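DUF3194 domain-containing protein (Thermococcus onnurineus, PDB 3UEB) is of unknown function, an alpha and beta protein of the UPF0440 family whose two copies join their sheets across the subunit interface. Local coordinates at residues Val68-Pro73 / Lys82-Ala87; Asp36-His41 / Ser45-Ile50. One frame throughout, in Å; residues are numbered along the deposited sequence.

In the fold
Both contacts lie on the same side of the chain's centre, their centres about 8 Å apart, and each fastens a helix to the antiparallel sheet, three-stranded within this chain. Interaction 2 comes first along the chain: it closes the short turn from helix 20-41 into strand 49-56. Interaction 1 follows, taking the chain from strand 63-71 back into helix 80-104. The two strands are neighbours in the sheet, joined by a probable hydrogen bond from E71 N to D49 O (2.8 Å), and the helices are linked by a probable hydrogen bond between Y37 OH and E86 OE1. Together they contribute to the apolar layer between sheet and helices, while strand 49-56 carries the sheet into the second subunit.

Interaction 1 (Val68-Pro73 / Lys82-Ala87); sequences VYLEVP and KLIDEA
Strand 63-71, the middle strand of the sheet, is covered here by the first turns of helix 80-104, with V68 and L70 facing I84 and L83. The axes of the short segments approach to 9.7 Å and run at 142°, so the helix returns over the strand it follows in a roughly antiparallel sense. L70 does most on the strand side. Its CG stands anti to the backbone N (chi1 177°), which carries the branched end out from the sheet to the helix; there CD2 meets L83 CD2 at 3.7 Å, the two leucines crossing at about a right angle. The stem of L70 is used as well, since its CB lies 4.1 Å from I84 CD1. I84 spans two strand residues by dividing its branches: the CD1 arm goes to L70, and CG2 comes within 4.4 Å of V68 CB, a looser touch. Branched aliphatic residues suit these places because all four are buried and meet through carbon alone. Y69, between V68 and L70, points away from the helix, and its OH bonds E71 OE1 at 2.6 Å, meeting the carboxylate from above its plane. The inner face is shared with helix 20-41, where I34 touches V68 and V38 touches L70. An apolar strand face under two helices, with polar residues on the reverse, is typical of a two-layer alpha and beta sandwich.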
ATOM      1  N   VAL A  68      -7.938   5.798  -1.403  1.00 21.89           N
ATOM      2  CA  VAL A  68      -7.021   6.715  -2.065  1.00 22.26           C
ATOM      3  C   VAL A  68      -7.209   8.143  -1.567  1.00 21.98           C
ATOM      4  O   VAL A  68      -8.340   8.614  -1.419  1.00 23.41           O
ATOM      5  CB  VAL A  68      -7.241   6.732  -3.603  1.00 22.91           C
ATOM      6  CG1 VAL A  68      -6.086   7.455  -4.284  1.00 22.96           C
ATOM      7  CG2 VAL A  68      -7.386   5.324  -4.134  1.00 22.67           C
ATOM      8  N   TYR A  69      -6.100   8.820  -1.290  1.00 17.75           N
ATOM      9  CA  TYR A  69      -6.140  10.209  -0.866  1.00 17.36           C
ATOM     10  C   TYR A  69      -5.043  10.905  -1.657  1.00 17.38           C
ATOM     11  O   TYR A  69      -3.898  10.457  -1.676  1.00 16.15           O
ATOM     12  CB  TYR A  69      -5.875  10.369   0.636  1.00 18.54           C
ATOM     13  CG  TYR A  69      -5.741  11.826   1.044  1.00 19.41           C
ATOM     14  CD1 TYR A  69      -6.867  12.636   1.198  1.00 20.67           C
ATOM     15  CD2 TYR A  69      -4.486  12.415   1.201  1.00 18.29           C
ATOM     16  CE1 TYR A  69      -6.744  13.991   1.496  1.00 20.54           C
ATOM     17  CE2 TYR A  69      -4.356  13.770   1.497  1.00 18.53           C
ATOM     18  CZ  TYR A  69      -5.486  14.551   1.643  1.00 21.33           C
ATOM     19  OH  TYR A  69      -5.369  15.889   1.945  1.00 21.19           O
ATOM     20  N   LEU A  70      -5.396  12.001  -2.318  1.00 18.94           N
ATOM     21  CA  LEU A  70      -4.433  12.725  -3.135  1.00 19.75           C
ATOM     22  C   LEU A  70      -4.585  14.213  -2.941  1.00 19.85           C
ATOM     23  O   LEU A  70      -5.695  14.736  -2.933  1.00 19.29           O
ATOM     24  CB  LEU A  70      -4.624  12.375  -4.616  1.00 18.49           C
ATOM     25  CG  LEU A  70      -3.742  13.112  -5.630  1.00 20.31           C
ATOM     26  CD1 LEU A  70      -2.268  12.969  -5.240  1.00 22.08           C
ATOM     27  CD2 LEU A  70      -3.979  12.538  -7.025  1.00 18.84           C
ATOM     28  N   GLU A  71      -3.452  14.887  -2.798  1.00 20.36           N
ATOM     29  CA  GLU A  71      -3.438  16.320  -2.590  1.00 21.75           C
ATOM     30  C   GLU A  71      -2.376  16.975  -3.468  1.00 21.29           C
ATOM     31  O   GLU A  71      -1.253  16.481  -3.576  1.00 20.59           O
ATOM     32  CB  GLU A  71      -3.140  16.602  -1.117  1.00 24.23           C
ATOM     33  CG  GLU A  71      -3.515  17.988  -0.636  1.00 26.40           C
ATOM     34  CD  GLU A  71      -3.092  18.227   0.798  1.00 27.99           C
ATOM     35  OE1 GLU A  71      -3.252  17.307   1.628  1.00 30.23           O
ATOM     36  OE2 GLU A  71      -2.608  19.337   1.098  1.00 31.07           O
ATOM     37  N   VAL A  72      -2.740  18.078  -4.110  1.00 21.89           N
ATOM     38  CA  VAL A  72      -1.793  18.816  -4.940  1.00 22.38           C
ATOM     39  C   VAL A  72      -1.669  20.212  -4.322  1.00 21.14           C
ATOM     40  O   VAL A  72      -2.514  20.607  -3.518  1.00 21.45           O
ATOM     41  CB  VAL A  72      -2.286  18.939  -6.410  1.00 23.87           C
ATOM     42  CG1 VAL A  72      -2.494  17.560  -7.006  1.00 21.42           C
ATOM     43  CG2 VAL A  72      -3.571  19.747  -6.471  1.00 22.18           C
ATOM     44  N   PRO A  73      -0.611  20.969  -4.669  1.00 20.86           N
ATOM     45  CA  PRO A  73      -0.445  22.321  -4.111  1.00 19.96           C
ATOM     46  C   PRO A  73      -1.674  23.188  -4.404  1.00 19.78           C
ATOM     47  O   PRO A  73      -2.355  22.985  -5.413  1.00 16.94           O
ATOM     48  CB  PRO A  73       0.805  22.838  -4.817  1.00 20.57           C
ATOM     49  CG  PRO A  73       1.597  21.576  -5.057  1.00 22.80           C
ATOM     50  CD  PRO A  73       0.529  20.612  -5.531  1.00 19.97           C
ATOM     51  N   LYS A  82     -11.111  13.694 -10.685  1.00 25.57           N
ATOM     52  CA  LYS A  82     -11.071  13.158 -12.037  1.00 25.81           C
ATOM     53  C   LYS A  82      -9.851  12.243 -12.182  1.00 25.21           C
ATOM     54  O   LYS A  82      -9.963  11.122 -12.690  1.00 22.85           O
ATOM     55  CB  LYS A  82     -11.007  14.315 -13.037  1.00 29.48           C
ATOM     56  CG  LYS A  82     -11.617  14.033 -14.402  1.00 33.19           C
ATOM     57  CD  LYS A  82     -10.631  13.351 -15.324  1.00 36.48           C
ATOM     58  CE  LYS A  82      -9.407  14.229 -15.599  1.00 39.83           C
ATOM     59  NZ  LYS A  82      -9.772  15.502 -16.290  1.00 41.43           N
ATOM     60  N   LEU A  83      -8.692  12.727 -11.736  1.00 21.99           N
ATOM     61  CA  LEU A  83      -7.466  11.942 -11.804  1.00 21.15           C
ATOM     62  C   LEU A  83      -7.642  10.676 -10.968  1.00 18.34           C
ATOM     63  O   LEU A  83      -7.301   9.583 -11.408  1.00 18.48           O
ATOM     64  CB  LEU A  83      -6.270  12.752 -11.283  1.00 21.90           C
ATOM     65  CG  LEU A  83      -4.985  11.953 -11.027  1.00 20.59           C
ATOM     66  CD1 LEU A  83      -4.633  11.145 -12.262  1.00 24.83           C
ATOM     67  CD2 LEU A  83      -3.849  12.896 -10.659  1.00 22.23           C
ATOM     68  N   ILE A  84      -8.183  10.827  -9.767  1.00 17.59           N
ATOM     69  CA  ILE A  84      -8.410   9.671  -8.909  1.00 20.27           C
ATOM     70  C   ILE A  84      -9.342   8.697  -9.626  1.00 20.57           C
ATOM     71  O   ILE A  84      -9.092   7.491  -9.628  1.00 20.25           O
ATOM     72  CB  ILE A  84      -9.033  10.072  -7.541  1.00 19.09           C
ATOM     73  CG1 ILE A  84      -8.021  10.867  -6.717  1.00 16.42           C
ATOM     74  CG2 ILE A  84      -9.435   8.824  -6.761  1.00 19.44           C
ATOM     75  CD1 ILE A  84      -8.536  11.232  -5.327  1.00 17.39           C
ATOM     76  N   ASP A  85     -10.401   9.217 -10.248  1.00 22.24           N
ATOM     77  CA  ASP A  85     -11.349   8.367 -10.976  1.00 24.76           C
ATOM     78  C   ASP A  85     -10.657   7.549 -12.048  1.00 23.26           C
ATOM     79  O   ASP A  85     -10.892   6.350 -12.168  1.00 20.57           O
ATOM     80  CB  ASP A  85     -12.452   9.196 -11.633  1.00 29.40           C
ATOM     81  CG  ASP A  85     -13.410   9.787 -10.627  1.00 35.61           C
ATOM     82  OD1 ASP A  85     -13.799   9.066  -9.679  1.00 38.76           O
ATOM     83  OD2 ASP A  85     -13.784  10.969 -10.789  1.00 38.15           O
ATOM     84  N   GLU A  86      -9.815   8.208 -12.838  1.00 23.00           N
ATOM     85  CA  GLU A  86      -9.074   7.531 -13.894  1.00 22.55           C
ATOM     86  C   GLU A  86      -8.127   6.473 -13.328  1.00 22.67           C
ATOM     87  O   GLU A  86      -8.021   5.372 -13.870  1.00 21.58           O
ATOM     88  CB  GLU A  86      -8.281   8.554 -14.705  1.00 26.47           C
ATOM     89  CG  GLU A  86      -9.055   9.144 -15.864  1.00 31.07           C
ATOM     90  CD  GLU A  86      -8.445  10.434 -16.371  1.00 35.67           C
ATOM     91  OE1 GLU A  86      -7.207  10.488 -16.551  1.00 38.12           O
ATOM     92  OE2 GLU A  86      -9.211  11.393 -16.594  1.00 35.59           O
ATOM     93  N   ALA A  87      -7.437   6.812 -12.241  1.00 21.45           N
ATOM     94  CA  ALA A  87      -6.510   5.875 -11.615  1.00 22.55           C
ATOM     95  C   ALA A  87      -7.245   4.617 -11.176  1.00 21.81           C
ATOM     96  O   ALA A  87      -6.765   3.505 -11.393  1.00 22.77           O
ATOM     97  CB  ALA A  87      -5.834   6.521 -10.409  1.00 22.12           C
TER

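Interaction 2 (Asp36-His41 / Ser45-Ile50); sequences DYVFDH and SEVKDI
Residues D36-H41 of helix 20-41 face the chain that comes back through a short 3-10 segment into strand 49-56, the backbones being nearest at F39 and V47, whose CA atoms are 7.7 Å apart. V38 and I50 reach toward each other tip to tip: I50 CD1 sits 3.8 Å from V38 CB and touches both methyls. I50 is extended, with CG1 anti to the backbone N (chi1 179°), and this delivers CD1 to the helix while CG2 remains near the strand to meet F39 CZ at 4.0 Å. The far end of the phenyl ring thus meets two aliphatic groups on one side, both approaching obliquely, for V47 CG1 is also 4.0 Å from F39 CZ. V47 turns its other methyl, CG2, to V38 CG1 (4.0 Å). Beta-branched residues fit here, offering two arms to two partners. On another side of the helix, H41 ND1 donates to Y37 O at 2.7 Å, in the carbonyl plane on a lone pair, and the imidazole lies over the Y37 ring, H41 CE1 being 3.3 Å above its plane. K48 and D49 both face E71 in a classic beta bulge, and D49 and I50 pair with a strand of the second subunit. The meeting of V38, F39, V47 and I50 is wholly apolar and buried, so its cohesion probably comes from van der Waals contact and the exclusion of water.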
ATOM      1  N   ASP A  36       1.109   4.148  -9.432  1.00 24.74           N
ATOM      2  CA  ASP A  36       1.776   4.340 -10.709  1.00 25.25           C
ATOM      3  C   ASP A  36       1.034   5.381 -11.532  1.00 23.74           C
ATOM      4  O   ASP A  36       1.641   6.298 -12.080  1.00 24.71           O
ATOM      5  CB  ASP A  36       1.834   3.023 -11.496  1.00 27.25           C
ATOM      6  CG  ASP A  36       2.832   2.039 -10.916  1.00 29.58           C
ATOM      7  OD1 ASP A  36       3.594   2.438 -10.008  1.00 29.27           O
ATOM      8  OD2 ASP A  36       2.858   0.874 -11.372  1.00 29.60           O
ATOM      9  N   TYR A  37      -0.285   5.240 -11.607  1.00 21.49           N
ATOM     10  CA  TYR A  37      -1.085   6.164 -12.392  1.00 20.39           C
ATOM     11  C   TYR A  37      -0.902   7.610 -11.957  1.00 19.16           C
ATOM     12  O   TYR A  37      -0.745   8.490 -12.789  1.00 19.68           O
ATOM     13  CB  TYR A  37      -2.565   5.815 -12.308  1.00 20.68           C
ATOM     14  CG  TYR A  37      -3.344   6.356 -13.475  1.00 21.31           C
ATOM     15  CD1 TYR A  37      -3.484   5.609 -14.644  1.00 23.58           C
ATOM     16  CD2 TYR A  37      -3.918   7.623 -13.428  1.00 22.27           C
ATOM     17  CE1 TYR A  37      -4.184   6.109 -15.739  1.00 25.93           C
ATOM     18  CE2 TYR A  37      -4.615   8.136 -14.520  1.00 23.16           C
ATOM     19  CZ  TYR A  37      -4.742   7.371 -15.669  1.00 26.06           C
ATOM     20  OH  TYR A  37      -5.422   7.863 -16.758  1.00 31.05           O
ATOM     21  N   VAL A  38      -0.934   7.857 -10.654  1.00 19.21           N
ATOM     22  CA  VAL A  38      -0.772   9.215 -10.160  1.00 20.12           C
ATOM     23  C   VAL A  38       0.578   9.818 -10.544  1.00 21.05           C
ATOM     24  O   VAL A  38       0.633  10.947 -11.029  1.00 19.81           O
ATOM     25  CB  VAL A  38      -0.941   9.280  -8.638  1.00 18.78           C
ATOM     26  CG1 VAL A  38      -0.565  10.653  -8.132  1.00 18.32           C
ATOM     27  CG2 VAL A  38      -2.389   8.972  -8.271  1.00 20.02           C
ATOM     28  N   PHE A  39       1.658   9.064 -10.352  1.00 20.56           N
ATOM     29  CA  PHE A  39       2.990   9.570 -10.680  1.00 22.61           C
ATOM     30  C   PHE A  39       3.315   9.599 -12.167  1.00 24.36           C
ATOM     31  O   PHE A  39       4.280  10.244 -12.579  1.00 25.92           O
ATOM     32  CB  PHE A  39       4.071   8.773  -9.937  1.00 21.32           C
ATOM     33  CG  PHE A  39       4.206   9.148  -8.490  1.00 23.05           C
ATOM     34  CD1 PHE A  39       3.677   8.339  -7.492  1.00 20.12           C
ATOM     35  CD2 PHE A  39       4.848  10.335  -8.125  1.00 22.84           C
ATOM     36  CE1 PHE A  39       3.784   8.701  -6.143  1.00 23.29           C
ATOM     37  CE2 PHE A  39       4.960  10.709  -6.781  1.00 23.01           C
ATOM     38  CZ  PHE A  39       4.425   9.889  -5.786  1.00 19.58           C
ATOM     39  N   ASP A  40       2.534   8.897 -12.978  1.00 24.67           N
ATOM     40  CA  ASP A  40       2.781   8.909 -14.412  1.00 24.68           C
ATOM     41  C   ASP A  40       2.024  10.060 -15.055  1.00 24.10           C
ATOM     42  O   ASP A  40       2.274  10.405 -16.210  1.00 27.24           O
ATOM     43  CB  ASP A  40       2.341   7.596 -15.072  1.00 28.05           C
ATOM     44  CG  ASP A  40       3.268   6.436 -14.755  1.00 27.89           C
ATOM     45  OD1 ASP A  40       4.493   6.656 -14.616  1.00 28.47           O
ATOM     46  OD2 ASP A  40       2.770   5.296 -14.663  1.00 29.33           O
ATOM     47  N   HIS A  41       1.107  10.665 -14.309  1.00 22.11           N
ATOM     48  CA  HIS A  41       0.314  11.755 -14.858  1.00 21.53           C
ATOM     49  C   HIS A  41       0.489  13.104 -14.172  1.00 21.10           C
ATOM     50  O   HIS A  41      -0.101  14.107 -14.587  1.00 21.08           O
ATOM     51  CB  HIS A  41      -1.166  11.360 -14.874  1.00 22.10           C
ATOM     52  CG  HIS A  41      -1.457  10.167 -15.734  1.00 26.04           C
ATOM     53  ND1 HIS A  41      -1.065   8.891 -15.393  1.00 24.69           N
ATOM     54  CD2 HIS A  41      -2.056  10.066 -16.945  1.00 25.93           C
ATOM     55  CE1 HIS A  41      -1.406   8.055 -16.357  1.00 26.74           C
ATOM     56  NE2 HIS A  41      -2.009   8.742 -17.311  1.00 28.41           N
ATOM     57  N   SER A  45       6.561  17.423  -8.235  1.00 18.80           N
ATOM     58  CA  SER A  45       6.179  18.593  -7.463  1.00 18.68           C
ATOM     59  C   SER A  45       4.673  18.776  -7.323  1.00 19.12           C
ATOM     60  O   SER A  45       4.216  19.427  -6.386  1.00 21.40           O
ATOM     61  CB  SER A  45       6.772  19.847  -8.093  1.00 18.92           C
ATOM     62  OG  SER A  45       6.073  20.164  -9.282  1.00 22.44           O
ATOM     63  N   GLU A  46       3.896  18.220  -8.247  1.00 17.63           N
ATOM     64  CA  GLU A  46       2.442  18.363  -8.164  1.00 17.51           C
ATOM     65  C   GLU A  46       1.834  17.401  -7.152  1.00 17.80           C
ATOM     66  O   GLU A  46       0.702  17.593  -6.713  1.00 18.12           O
ATOM     67  CB  GLU A  46       1.795  18.148  -9.537  1.00 17.41           C
ATOM     68  CG  GLU A  46       1.953  19.331 -10.473  1.00 21.80           C
ATOM     69  CD  GLU A  46       1.467  19.043 -11.885  1.00 28.66           C
ATOM     70  OE1 GLU A  46       1.248  20.013 -12.640  1.00 32.01           O
ATOM     71  OE2 GLU A  46       1.310  17.853 -12.245  1.00 28.73           O
ATOM     72  N   VAL A  47       2.574  16.359  -6.789  1.00 16.17           N
ATOM     73  CA  VAL A  47       2.068  15.409  -5.812  1.00 18.78           C
ATOM     74  C   VAL A  47       2.556  15.833  -4.437  1.00 19.54           C
ATOM     75  O   VAL A  47       3.615  15.405  -3.981  1.00 22.23           O
ATOM     76  CB  VAL A  47       2.549  13.971  -6.101  1.00 19.05           C
ATOM     77  CG1 VAL A  47       1.945  13.010  -5.073  1.00 18.02           C
ATOM     78  CG2 VAL A  47       2.142  13.560  -7.516  1.00 15.81           C
ATOM     79  N   LYS A  48       1.782  16.691  -3.785  1.00 19.55           N
ATOM     80  CA  LYS A  48       2.138  17.174  -2.466  1.00 19.34           C
ATOM     81  C   LYS A  48       2.004  16.040  -1.448  1.00 20.19           C
ATOM     82  O   LYS A  48       2.872  15.848  -0.595  1.00 20.60           O
ATOM     83  CB  LYS A  48       1.233  18.349  -2.092  1.00 18.66           C
ATOM     84  CG  LYS A  48       1.507  18.977  -0.742  1.00 21.63           C
ATOM     85  CD  LYS A  48       0.642  20.218  -0.565  1.00 24.55           C
ATOM     86  CE  LYS A  48       0.749  20.807   0.825  1.00 26.46           C
ATOM     87  NZ  LYS A  48      -0.207  21.950   1.000  1.00 28.17           N
ATOM     88  N   ASP A  49       0.925  15.275  -1.551  1.00 19.25           N
ATOM     89  CA  ASP A  49       0.709  14.179  -0.623  1.00 19.47           C
ATOM     90  C   ASP A  49      -0.196  13.131  -1.227  1.00 20.52           C
ATOM     91  O   ASP A  49      -1.311  13.434  -1.653  1.00 20.51           O
ATOM     92  CB  ASP A  49       0.070  14.687   0.668  1.00 21.51           C
ATOM     93  CG  ASP A  49      -0.026  13.607   1.738  1.00 22.96           C
ATOM     94  OD1 ASP A  49       1.027  13.225   2.292  1.00 26.32           O
ATOM     95  OD2 ASP A  49      -1.150  13.142   2.026  1.00 21.05           O
ATOM     96  N   ILE A  50       0.295  11.897  -1.274  1.00 19.00           N
ATOM     97  CA  ILE A  50      -0.494  10.801  -1.787  1.00 19.59           C
ATOM     98  C   ILE A  50      -0.493   9.664  -0.769  1.00 21.10           C
ATOM     99  O   ILE A  50       0.540   9.344  -0.169  1.00 20.18           O
ATOM    100  CB  ILE A  50       0.035  10.299  -3.156  1.00 17.64           C
ATOM    101  CG1 ILE A  50      -0.822   9.125  -3.631  1.00 17.49           C
ATOM    102  CG2 ILE A  50       1.507   9.913  -3.063  1.00 15.81           C
ATOM    103  CD1 ILE A  50      -0.347   8.505  -4.946  1.00 16.61           C
TER